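Local coordinates for protein purine nucleoside phosphorylase (Caulobacter vibrioides, PDB 1XFJ) that probably acts on purine nucleosides, splitting inosine and S-methyl-5'-thioadenosine with phosphate and deaminating adenosine, at residues Ser11-Ser16 / Arg221-Gly226; Val120-Arg125 / Pro156-Gly161; Arg125-Ala130 / Ser255-Glu260; Gly140-Ala145 / Asp212-Ala217. All blocks are in the same frame, centred on the assembly; numbering follows the deposited sequence.

Contact 1 of 4, residues Ser11-Ser16 / Arg221-Gly226; sequences SPLLSS and RREWVG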
loop_
_atom_site.group_PDB
_atom_site.type_symbol
_atom_site.label_atom_id
_atom_site.label_comp_id
_atom_site.label_asym_id
_atom_site.label_seq_id
_atom_site.Cartn_x
_atom_site.Cartn_y
_atom_site.Cartn_z
ATOM N N SER A 11 -9.812 7.719 -4.231
ATOM C CA SER A 11 -9.607 9.002 -3.578
ATOM C C SER A 11 -9.930 10.182 -4.483
ATOM O O SER A 11 -9.572 10.193 -5.662
ATOM C CB SER A 11 -8.154 9.126 -3.119
ATOM O OG SER A 11 -7.852 10.470 -2.792
ATOM N N PRO A 12 -10.620 11.197 -3.939
ATOM C CA PRO A 12 -10.967 12.378 -4.733
ATOM C C PRO A 12 -9.711 13.086 -5.236
ATOM O O PRO A 12 -9.736 13.763 -6.264
ATOM C CB PRO A 12 -11.758 13.233 -3.744
ATOM C CG PRO A 12 -12.445 12.213 -2.908
ATOM C CD PRO A 12 -11.345 11.198 -2.656
ATOM N N LEU A 13 -8.608 12.918 -4.510
ATOM C CA LEU A 13 -7.347 13.550 -4.883
ATOM C C LEU A 13 -6.688 12.941 -6.110
ATOM O O LEU A 13 -5.791 13.548 -6.694
ATOM C CB LEU A 13 -6.360 13.507 -3.716
ATOM C CG LEU A 13 -6.538 14.580 -2.642
ATOM C CD1 LEU A 13 -7.950 14.532 -2.115
ATOM C CD2 LEU A 13 -5.527 14.375 -1.528
ATOM N N LEU A 14 -7.130 11.751 -6.503
ATOM C CA LEU A 14 -6.544 11.084 -7.662
ATOM C C LEU A 14 -7.545 10.825 -8.785
ATOM O O LEU A 14 -7.169 10.764 -9.953
ATOM C CB LEU A 14 -5.922 9.750 -7.236
ATOM C CG LEU A 14 -4.812 9.801 -6.181
ATOM C CD1 LEU A 14 -4.465 8.390 -5.718
ATOM C CD2 LEU A 14 -3.588 10.490 -6.760
ATOM N N SER A 15 -8.814 10.676 -8.422
ATOM C CA SER A 15 -9.870 10.380 -9.389
ATOM C C SER A 15 -10.090 11.443 -10.462
ATOM O O SER A 15 -10.614 11.145 -11.534
ATOM C CB SER A 15 -11.185 10.125 -8.654
ATOM O OG SER A 15 -11.581 11.273 -7.928
ATOM N N SER A 16 -9.691 12.677 -10.180
ATOM C CA SER A 16 -9.865 13.767 -11.134
ATOM C C SER A 16 -8.735 13.868 -12.161
ATOM O O SER A 16 -8.839 14.619 -13.131
ATOM C CB SER A 16 -9.986 15.095 -10.384
ATOM O OG SER A 16 -8.846 15.319 -9.571
ATOM N N ARG A 221 -0.042 17.660 -1.157
ATOM C CA ARG A 221 -1.417 17.232 -1.412
ATOM C C ARG A 221 -1.506 15.776 -0.991
ATOM O O ARG A 221 -0.997 14.893 -1.675
ATOM C CB ARG A 221 -1.742 17.379 -2.896
ATOM C CG ARG A 221 -1.679 18.816 -3.371
ATOM C CD ARG A 221 -1.696 18.917 -4.887
ATOM N NE ARG A 221 -1.758 20.312 -5.310
ATOM C CZ ARG A 221 -2.848 21.069 -5.222
ATOM N NH1 ARG A 221 -3.971 20.562 -4.735
ATOM N NH2 ARG A 221 -2.810 22.335 -5.606
ATOM N N ARG A 222 -2.171 15.529 0.131
ATOM C CA ARG A 222 -2.258 14.178 0.659
ATOM C C ARG A 222 -3.523 13.923 1.462
ATOM O O ARG A 222 -4.233 14.854 1.848
ATOM C CB ARG A 222 -1.049 13.934 1.559
ATOM C CG ARG A 222 -0.905 15.008 2.629
ATOM C CD ARG A 222 0.369 14.876 3.446
ATOM N NE ARG A 222 0.368 15.802 4.578
ATOM C CZ ARG A 222 0.775 17.067 4.526
ATOM N NH1 ARG A 222 1.236 17.584 3.393
ATOM N NH2 ARG A 222 0.704 17.826 5.612
ATOM N N GLU A 223 -3.788 12.646 1.713
ATOM C CA GLU A 223 -4.940 12.244 2.507
ATOM C C GLU A 223 -4.948 10.739 2.724
ATOM O O GLU A 223 -4.260 9.991 2.027
ATOM C CB GLU A 223 -6.249 12.636 1.821
ATOM C CG GLU A 223 -6.625 11.724 0.667
ATOM C CD GLU A 223 -8.126 11.563 0.500
ATOM O OE1 GLU A 223 -8.542 10.774 -0.374
ATOM O OE2 GLU A 223 -8.889 12.216 1.242
ATOM N N TRP A 224 -5.719 10.313 3.719
ATOM C CA TRP A 224 -5.901 8.901 4.020
ATOM C C TRP A 224 -7.367 8.639 3.697
ATOM O O TRP A 224 -8.231 9.432 4.077
ATOM C CB TRP A 224 -5.642 8.601 5.498
ATOM C CG TRP A 224 -5.967 7.175 5.866
ATOM C CD1 TRP A 224 -5.677 6.059 5.133
ATOM C CD2 TRP A 224 -6.625 6.711 7.055
ATOM N NE1 TRP A 224 -6.112 4.935 5.785
ATOM C CE2 TRP A 224 -6.698 5.302 6.967
ATOM C CE3 TRP A 224 -7.158 7.346 8.185
ATOM C CZ2 TRP A 224 -7.285 4.513 7.967
ATOM C CZ3 TRP A 224 -7.743 6.559 9.184
ATOM C CH2 TRP A 224 -7.800 5.157 9.064
ATOM N N VAL A 225 -7.650 7.548 2.992
ATOM C CA VAL A 225 -9.027 7.228 2.624
ATOM C C VAL A 225 -9.892 6.887 3.836
ATOM O O VAL A 225 -11.112 6.771 3.726
ATOM C CB VAL A 225 -9.083 6.066 1.610
ATOM C CG1 VAL A 225 -8.337 6.458 0.344
ATOM C CG2 VAL A 225 -8.487 4.806 2.218
ATOM N N GLY A 226 -9.251 6.718 4.988
ATOM C CA GLY A 226 -9.987 6.434 6.206
ATOM C C GLY A 226 -10.752 5.126 6.291
ATOM O O GLY A 226 -11.867 5.094 6.815
#

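Contact 2 of 4, residues Val120-Arg125 / Pro156-Gly161; sequences VDPEAR and PANITG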
loop_
_atom_site.group_PDB
_atom_site.type_symbol
_atom_site.label_atom_id
_atom_site.label_comp_id
_atom_site.label_asym_id
_atom_site.label_seq_id
_atom_site.Cartn_x
_atom_site.Cartn_y
_atom_site.Cartn_z
ATOM N N VAL A 120 1.627 10.454 -7.406
ATOM C CA VAL A 120 1.665 10.865 -8.797
ATOM C C VAL A 120 2.050 12.325 -8.963
ATOM O O VAL A 120 1.689 13.168 -8.146
ATOM C CB VAL A 120 0.281 10.656 -9.469
ATOM C CG1 VAL A 120 -0.787 11.392 -8.691
ATOM C CG2 VAL A 120 0.309 11.152 -10.911
ATOM N N ASP A 121 2.815 12.606 -10.012
ATOM C CA ASP A 121 3.177 13.975 -10.354
ATOM C C ASP A 121 2.449 14.111 -11.689
ATOM O O ASP A 121 2.910 13.590 -12.703
ATOM C CB ASP A 121 4.678 14.138 -10.574
ATOM C CG ASP A 121 5.045 15.548 -10.997
ATOM O OD1 ASP A 121 4.200 16.202 -11.645
ATOM O OD2 ASP A 121 6.171 15.999 -10.702
ATOM N N PRO A 122 1.296 14.799 -11.699
ATOM C CA PRO A 122 0.494 14.991 -12.911
ATOM C C PRO A 122 1.122 15.806 -14.043
ATOM O O PRO A 122 0.615 15.798 -15.166
ATOM C CB PRO A 122 -0.790 15.615 -12.372
ATOM C CG PRO A 122 -0.306 16.425 -11.226
ATOM C CD PRO A 122 0.676 15.484 -10.549
ATOM N N GLU A 123 2.214 16.505 -13.756
ATOM C CA GLU A 123 2.883 17.300 -14.786
ATOM C C GLU A 123 4.000 16.505 -15.444
ATOM O O GLU A 123 4.106 16.460 -16.674
ATOM C CB GLU A 123 3.445 18.593 -14.186
ATOM C CG GLU A 123 4.275 19.432 -15.160
ATOM C CD GLU A 123 3.570 19.667 -16.487
ATOM O OE1 GLU A 123 2.357 19.963 -16.474
ATOM O OE2 GLU A 123 4.231 19.567 -17.543
ATOM N N ALA A 124 4.835 15.875 -14.627
ATOM C CA ALA A 124 5.937 15.077 -15.144
ATOM C C ALA A 124 5.405 13.741 -15.644
ATOM O O ALA A 124 6.099 13.012 -16.352
ATOM C CB ALA A 124 6.977 14.853 -14.055
ATOM N N ARG A 125 4.165 13.432 -15.275
ATOM C CA ARG A 125 3.526 12.179 -15.666
ATOM C C ARG A 125 4.315 11.000 -15.102
ATOM O O ARG A 125 4.848 10.171 -15.840
ATOM C CB ARG A 125 3.433 12.074 -17.195
ATOM C CG ARG A 125 2.543 13.131 -17.849
ATOM C CD ARG A 125 1.058 12.935 -17.522
ATOM N NE ARG A 125 0.540 11.666 -18.039
ATOM C CZ ARG A 125 -0.717 11.251 -17.897
ATOM N NH1 ARG A 125 -1.603 12.000 -17.254
ATOM N NH2 ARG A 125 -1.091 10.079 -18.398
ATOM N N PRO A 156 8.880 17.164 -5.993
ATOM C CA PRO A 156 8.165 16.952 -4.731
ATOM C C PRO A 156 6.936 17.847 -4.576
ATOM O O PRO A 156 5.833 17.369 -4.319
ATOM C CB PRO A 156 9.231 17.258 -3.680
ATOM C CG PRO A 156 10.485 16.780 -4.342
ATOM C CD PRO A 156 10.330 17.303 -5.760
ATOM N N ALA A 157 7.133 19.149 -4.746
ATOM C CA ALA A 157 6.054 20.120 -4.594
ATOM C C ALA A 157 4.877 19.957 -5.554
ATOM O O ALA A 157 3.888 20.683 -5.447
ATOM C CB ALA A 157 6.616 21.537 -4.703
ATOM N N ASN A 158 4.968 19.019 -6.490
ATOM C CA ASN A 158 3.872 18.814 -7.429
ATOM C C ASN A 158 3.292 17.408 -7.317
ATOM O O ASN A 158 2.458 17.005 -8.127
ATOM C CB ASN A 158 4.344 19.055 -8.862
ATOM C CG ASN A 158 3.225 19.535 -9.764
ATOM O OD1 ASN A 158 2.678 20.621 -9.561
ATOM N ND2 ASN A 158 2.872 18.727 -10.757
ATOM N N ILE A 159 3.729 16.666 -6.305
ATOM C CA ILE A 159 3.260 15.301 -6.105
ATOM C C ILE A 159 2.041 15.195 -5.197
ATOM O O ILE A 159 1.925 15.915 -4.207
ATOM C CB ILE A 159 4.387 14.413 -5.504
ATOM C CG1 ILE A 159 5.494 14.205 -6.535
ATOM C CG2 ILE A 159 3.816 13.069 -5.045
ATOM C CD1 ILE A 159 6.744 13.548 -5.966
ATOM N N THR A 160 1.123 14.304 -5.560
ATOM C CA THR A 160 -0.061 14.043 -4.748
ATOM C C THR A 160 0.148 12.625 -4.217
ATOM O O THR A 160 0.535 11.723 -4.968
ATOM C CB THR A 160 -1.366 14.096 -5.581
ATOM O OG1 THR A 160 -1.628 15.448 -5.974
ATOM C CG2 THR A 160 -2.551 13.583 -4.767
ATOM N N GLY A 161 -0.082 12.439 -2.921
ATOM C CA GLY A 161 0.098 11.131 -2.316
ATOM C C GLY A 161 -1.082 10.762 -1.442
ATOM O O GLY A 161 -1.511 11.549 -0.598
#

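Contact 3 of 4, residues Arg125-Ala130 / Ser255-Glu260; sequences RIVAAA and SAITLE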
loop_
_atom_site.group_PDB
_atom_site.type_symbol
_atom_site.label_atom_id
_atom_site.label_comp_id
_atom_site.label_asym_id
_atom_site.label_seq_id
_atom_site.Cartn_x
_atom_site.Cartn_y
_atom_site.Cartn_z
ATOM N N ARG A 125 4.165 13.432 -15.275
ATOM C CA ARG A 125 3.526 12.179 -15.666
ATOM C C ARG A 125 4.315 11.000 -15.102
ATOM O O ARG A 125 4.848 10.171 -15.840
ATOM C CB ARG A 125 3.433 12.074 -17.195
ATOM C CG ARG A 125 2.543 13.131 -17.849
ATOM C CD ARG A 125 1.058 12.935 -17.522
ATOM N NE ARG A 125 0.540 11.666 -18.039
ATOM C CZ ARG A 125 -0.717 11.251 -17.897
ATOM N NH1 ARG A 125 -1.603 12.000 -17.254
ATOM N NH2 ARG A 125 -1.091 10.079 -18.398
ATOM N N ILE A 126 4.389 10.939 -13.776
ATOM C CA ILE A 126 5.103 9.869 -13.086
ATOM C C ILE A 126 4.227 9.340 -11.960
ATOM O O ILE A 126 3.622 10.120 -11.229
ATOM C CB ILE A 126 6.428 10.390 -12.489
ATOM C CG1 ILE A 126 7.383 10.776 -13.621
ATOM C CG2 ILE A 126 7.048 9.338 -11.575
ATOM C CD1 ILE A 126 8.643 11.485 -13.148
ATOM N N VAL A 127 4.152 8.020 -11.823
ATOM C CA VAL A 127 3.339 7.423 -10.766
ATOM C C VAL A 127 4.146 6.432 -9.934
ATOM O O VAL A 127 5.245 6.029 -10.318
ATOM C CB VAL A 127 2.106 6.679 -11.342
ATOM C CG1 VAL A 127 1.163 7.668 -12.028
ATOM C CG2 VAL A 127 2.563 5.602 -12.321
ATOM N N ALA A 128 3.597 6.043 -8.789
ATOM C CA ALA A 128 4.270 5.084 -7.920
ATOM C C ALA A 128 3.323 4.504 -6.878
ATOM O O ALA A 128 2.365 5.153 -6.460
ATOM C CB ALA A 128 5.457 5.750 -7.224
ATOM N N ALA A 129 3.597 3.265 -6.483
ATOM C CA ALA A 129 2.823 2.578 -5.457
ATOM C C ALA A 129 3.845 2.129 -4.419
ATOM O O ALA A 129 4.856 1.518 -4.767
ATOM C CB ALA A 129 2.104 1.375 -6.048
ATOM N N ALA A 130 3.597 2.443 -3.151
ATOM C CA ALA A 130 4.526 2.064 -2.095
ATOM C C ALA A 130 3.863 1.241 -0.997
ATOM O O ALA A 130 2.682 1.413 -0.697
ATOM C CB ALA A 130 5.167 3.314 -1.492
ATOM N N SER A 255 -3.170 -2.475 -4.210
ATOM C CA SER A 255 -3.449 -1.056 -4.391
ATOM C C SER A 255 -2.550 -0.720 -5.565
ATOM O O SER A 255 -1.375 -1.075 -5.557
ATOM C CB SER A 255 -3.050 -0.248 -3.157
ATOM O OG SER A 255 -3.847 -0.601 -2.041
ATOM N N ALA A 256 -3.084 -0.061 -6.584
ATOM C CA ALA A 256 -2.256 0.230 -7.746
ATOM C C ALA A 256 -2.634 1.496 -8.486
ATOM O O ALA A 256 -3.730 2.031 -8.326
ATOM C CB ALA A 256 -2.288 -0.958 -8.705
ATOM N N ILE A 257 -1.706 1.962 -9.312
ATOM C CA ILE A 257 -1.917 3.172 -10.083
ATOM C C ILE A 257 -1.175 3.019 -11.405
ATOM O O ILE A 257 -0.167 2.316 -11.483
ATOM C CB ILE A 257 -1.401 4.405 -9.294
ATOM C CG1 ILE A 257 -1.723 5.691 -10.055
ATOM C CG2 ILE A 257 0.098 4.272 -9.028
ATOM C CD1 ILE A 257 -1.517 6.949 -9.214
ATOM N N THR A 258 -1.678 3.665 -12.446
ATOM C CA THR A 258 -1.045 3.548 -13.752
ATOM C C THR A 258 -1.250 4.778 -14.618
ATOM O O THR A 258 -2.224 5.514 -14.459
ATOM C CB THR A 258 -1.614 2.337 -14.522
ATOM O OG1 THR A 258 -0.931 2.192 -15.773
ATOM C CG2 THR A 258 -3.101 2.535 -14.793
ATOM N N LEU A 259 -0.307 4.993 -15.527
ATOM C CA LEU A 259 -0.389 6.079 -16.490
ATOM C C LEU A 259 -1.074 5.390 -17.666
ATOM O O LEU A 259 -0.501 4.487 -18.275
ATOM C CB LEU A 259 1.013 6.547 -16.894
ATOM C CG LEU A 259 1.830 7.281 -15.823
ATOM C CD1 LEU A 259 3.265 7.470 -16.288
ATOM C CD2 LEU A 259 1.181 8.623 -15.519
ATOM N N GLU A 260 -2.302 5.792 -17.970
ATOM C CA GLU A 260 -3.049 5.167 -19.058
ATOM C C GLU A 260 -2.362 5.280 -20.412
ATOM O O GLU A 260 -1.634 6.270 -20.627
ATOM C CB GLU A 260 -4.453 5.773 -19.137
ATOM C CG GLU A 260 -5.337 5.423 -17.950
ATOM C CD GLU A 260 -6.661 6.162 -17.965
ATOM O OE1 GLU A 260 -7.529 5.839 -17.128
ATOM O OE2 GLU A 260 -6.833 7.069 -18.805
HETATM O O HOH W 1 0.076 8.325 -20.294
#

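Contact 4 of 4, residues Gly140-Ala145 / Asp212-Ala217; sequences GVVQSA and DRLATA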
loop_
_atom_site.group_PDB
_atom_site.type_symbol
_atom_site.label_atom_id
_atom_site.label_comp_id
_atom_site.label_asym_id
_atom_site.label_seq_id
_atom_site.Cartn_x
_atom_site.Cartn_y
_atom_site.Cartn_z
ATOM N N GLY A 140 11.940 5.067 6.065
ATOM C CA GLY A 140 11.953 6.013 4.959
ATOM C C GLY A 140 11.488 5.565 3.581
ATOM O O GLY A 140 11.920 6.134 2.570
ATOM N N VAL A 141 10.602 4.577 3.512
ATOM C CA VAL A 141 10.128 4.119 2.210
ATOM C C VAL A 141 9.384 5.220 1.452
ATOM O O VAL A 141 9.431 5.269 0.223
ATOM C CB VAL A 141 9.205 2.878 2.323
ATOM C CG1 VAL A 141 7.889 3.240 2.993
ATOM C CG2 VAL A 141 8.966 2.291 0.936
ATOM N N VAL A 142 8.698 6.103 2.174
ATOM C CA VAL A 142 7.972 7.186 1.514
ATOM C C VAL A 142 8.951 8.150 0.844
ATOM O O VAL A 142 8.807 8.470 -0.334
ATOM C CB VAL A 142 7.083 7.974 2.505
ATOM C CG1 VAL A 142 6.422 9.153 1.788
ATOM C CG2 VAL A 142 6.016 7.060 3.085
ATOM N N GLN A 143 9.953 8.605 1.591
ATOM C CA GLN A 143 10.939 9.520 1.032
ATOM C C GLN A 143 11.669 8.839 -0.125
ATOM O O GLN A 143 12.006 9.482 -1.118
ATOM C CB GLN A 143 11.945 9.943 2.107
ATOM C CG GLN A 143 13.002 10.948 1.641
ATOM C CD GLN A 143 12.420 12.308 1.264
ATOM O OE1 GLN A 143 12.274 12.635 0.081
ATOM N NE2 GLN A 143 12.081 13.103 2.273
ATOM N N SER A 144 11.903 7.535 0.002
ATOM C CA SER A 144 12.598 6.790 -1.044
ATOM C C SER A 144 11.806 6.773 -2.348
ATOM O O SER A 144 12.364 6.980 -3.431
ATOM C CB SER A 144 12.862 5.353 -0.596
ATOM O OG SER A 144 13.480 4.618 -1.641
ATOM N N ALA A 145 10.503 6.527 -2.236
ATOM C CA ALA A 145 9.635 6.489 -3.405
ATOM C C ALA A 145 9.609 7.864 -4.066
ATOM O O ALA A 145 9.649 7.974 -5.292
ATOM C CB ALA A 145 8.229 6.069 -3.000
ATOM N N ASP A 212 2.542 12.024 7.750
ATOM C CA ASP A 212 3.623 12.877 8.236
ATOM C C ASP A 212 4.871 12.649 7.379
ATOM O O ASP A 212 5.608 13.588 7.080
ATOM C CB ASP A 212 3.946 12.557 9.700
ATOM C CG ASP A 212 5.197 13.274 10.195
ATOM O OD1 ASP A 212 5.144 14.502 10.405
ATOM O OD2 ASP A 212 6.236 12.603 10.365
ATOM N N ARG A 213 5.106 11.398 6.990
ATOM C CA ARG A 213 6.264 11.076 6.164
ATOM C C ARG A 213 6.114 11.730 4.792
ATOM O O ARG A 213 7.085 12.243 4.229
ATOM C CB ARG A 213 6.416 9.558 6.007
ATOM C CG ARG A 213 6.765 8.808 7.292
ATOM C CD ARG A 213 8.121 9.221 7.851
ATOM N NE ARG A 213 8.076 10.501 8.556
ATOM C CZ ARG A 213 9.151 11.139 9.008
ATOM N NH1 ARG A 213 10.358 10.618 8.826
ATOM N NH2 ARG A 213 9.023 12.294 9.649
ATOM N N LEU A 214 4.898 11.711 4.258
ATOM C CA LEU A 214 4.629 12.327 2.964
ATOM C C LEU A 214 4.916 13.823 3.061
ATOM O O LEU A 214 5.590 14.396 2.203
ATOM C CB LEU A 214 3.168 12.103 2.570
ATOM C CG LEU A 214 2.864 10.701 2.042
ATOM C CD1 LEU A 214 1.363 10.449 2.030
ATOM C CD2 LEU A 214 3.454 10.573 0.640
ATOM N N ALA A 215 4.401 14.442 4.118
ATOM C CA ALA A 215 4.596 15.869 4.344
ATOM C C ALA A 215 6.075 16.204 4.460
ATOM O O ALA A 215 6.540 17.204 3.909
ATOM C CB ALA A 215 3.869 16.299 5.607
ATOM N N THR A 216 6.814 15.370 5.183
ATOM C CA THR A 216 8.241 15.598 5.365
ATOM C C THR A 216 8.996 15.414 4.052
ATOM O O THR A 216 10.066 15.997 3.853
ATOM C CB THR A 216 8.817 14.654 6.443
ATOM O OG1 THR A 216 8.132 14.878 7.681
ATOM C CG2 THR A 216 10.305 14.918 6.651
ATOM N N ALA A 217 8.424 14.619 3.147
ATOM C CA ALA A 217 9.039 14.366 1.847
ATOM C C ALA A 217 8.671 15.446 0.825
ATOM O O ALA A 217 9.024 15.347 -0.350
ATOM C CB ALA A 217 8.616 12.994 1.324
#

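Contact 1 of 4, residues Ser11-Ser16 / Arg221-Gly226
A capped helix start set against the edge of a beta sheet is the element at work where S11 meets E223: S11 is the N-cap of the short, weakly bonded helix 12-15, and E223 belongs to 221-224, an edge strand of the six-stranded mixed sheet. The hydroxyl of S11 plays two parts. As donor, OG gives a short hydrogen bond of 2.5 Å to OE1 of E223, meeting that oxygen on its anti side and 33° out of the carboxylate plane. As acceptor, the same OG takes the backbone N of L13 at 3.1 Å, the capping bond proper. With OG anti to the backbone N of S11 (chi1 165°), the hydroxyl lies between the helix start and the strand and can serve both. The carboxylate arrives from the strand on a chain bent at chi2, and CD of P12 packs 3.6 Å from OE1 of E223, the proline ring crossing the glutamate at about a right angle.

Beside this polar link lies an apolar one. L13 lays CD2 against CG of E223 at 3.6 Å and equally close to the backbone carbon of R222, while its CD1 approaches CD of E223 at 4.0 Å. Further along, CB of S11 reaches CG1 of V225 at 4.4 Å. S11 and L14 also touch V162 and H22, so the short helix meets strands of both large sheets. A carboxylate near the N-terminal end of even this short helix would probably be electrostatically favourable, and it may polarise the S11 hydroxyl and strengthen it as acceptor for L13 N.

Contact 2 of 4, residues Val120-Arg125 / Pro156-Gly161
D121 and N158 meet just beyond the end of an antiparallel strand pairing, and the aspartate is worth tracing outward. Its CB packs on CG1 of I159 at 4.1 Å. From there CG stands anti to the backbone N (chi1 177°), carrying the carboxylate to the turn and to the facing chain. OD1 accepts three N-H groups. ND2 of N158 comes across at 3.0 Å on a nearly straight bond (165°), from above the carboxylate plane, while OD1 lies close to the plane of the amide; carboxylate and amide are turned 53° to each other. N of E123, 2.9 Å from OD1, meets it nearly along its C-O axis and closes an Asx turn; N of A124 adds a longer bond from well above the plane. OD2, the other oxygen, accepts from the backbone N of S155.

CB of E123 packs 3.5 Å from ND2 of N158, and CD of P122 lies 3.4 Å from the backbone O of the same asparagine. Behind it the strands join: V120 and T160 form a hydrogen-bonded antiparallel pair, T160 N to V120 O at 2.9 Å with V120 N returning a bond to T160 O. Their side chains lie side by side, on the sheet face covered by L14. Four donors on one carboxylate would probably favour its ionised form; two of them hold the turn and two, from N158 and S155, join it to the approach to strand 160-163.

Contact 3 of 4, residues Arg125-Ala130 / Ser255-Glu260
The interior between two stacked beta sheets is built here from V127, I257 and L259: strand 126-132 of the six-stranded sheet faces strand 253-259 of the five-stranded one in a beta-sandwich core, the inner pair of layers in an alpha-beta-beta-alpha arrangement. The short segments run antiparallel at 168°, their axes 6.4 Å apart, and no hydrogen bond joins them.

V127 CG1, anti to its own carbonyl carbon, packs on CD2 of L259 at 3.6 Å, the two side chains running alongside each other in opposite senses. CB of V127 meets CG2 of I257 at 3.9 Å, and that same methyl also presses on the backbone O of A128 at 3.5 Å. L259 uses its other branch differently: CD1 lies 3.2 Å from the O of R125. Farther in, small A129 keeps its CB 4.3 Å from the O of S255.

At the end of the strand pair R125, part of a G1 beta bulge with I126, folds back through bends at chi2 and chi3. L259 CD2 lies over one face of its guanidinium, displaced from the centre of the group, while P18 O and G19 O accept from NH1 and NH2. A water at the guanidinium edge accepts from R125 NH2 at 2.8 Å and donates to the backbone O of E260 at 2.7 Å.

Contact 4 of 4, residues Gly140-Ala145 / Asp212-Ala217
Apolar packing between V142 and the pair R213 and L214 carries most of this contact. V142 points at the other helix and divides its two methyls between neighbours. CG1, anti to the backbone N (chi1 176°), presses on CD2 of L214 at 3.5 Å, tighter than usual for two carbons; CG2 sits on CB of R213 at 3.9 Å. The valine crosses both side chains at about a right angle. L214 starts from a CB that points away from V142, but its chain brings CD2 back to the contact, whereas R213 offers its CB and then leads its charged end elsewhere. CB of A217 closes the patch, 4.4 Å from CG1 of V142.

These are helices 141-151 and 206-216, which pack on one another in an outer alpha layer of the alpha-beta-beta-alpha fold, beside the six-stranded sheet. Their short segments run in roughly the same direction, crossing at -40° with the axes 8.8 Å apart. L214 also touches R222 of strand 221-224, so the leucine reaches from the helix pair to the sheet edge.

Around the helix end the side chain of Q143, bent at chi2, brings its terminal amide against CA and CB of A217 in van der Waals contact.

No hydrogen bond joins the two segments. Within 212-217, R213 NH2 forms a salt bridge with OD2 of D212 at 2.9 Å, on the syn side of the carboxylate, while NE adds a weak bond to the same oxygen; outside the segments, R191 pairs with OD1 of D212. The hydroxyl of T216 donates to the backbone O of D212 at 2.9 Å, and T216 N reaches that oxygen from the opposite face of its plane.

Seen together, the four contacts illustrate how a layered alpha-beta-beta-alpha fold is assembled from sites 11 to 16 Å apart between centres. Contacts 1, 2 and 3 all reach the six-stranded sheet: 126-132, 115-121, 160-163 and 221-224 are consecutive neighbours in it. Contact 3 joins that sheet to the five-stranded one, and contact 4 belongs to the helices outside it. Contacts 2 and 3 share R125. Contacts 1 and 3, 2 and 3, and 2 and 4 interleave along the chain, while contact 4 falls between the segments of both contact 1 and contact 3, and contact 2 between those of contact 1. Distant chain positions are thus brought together on or against the six-stranded sheet.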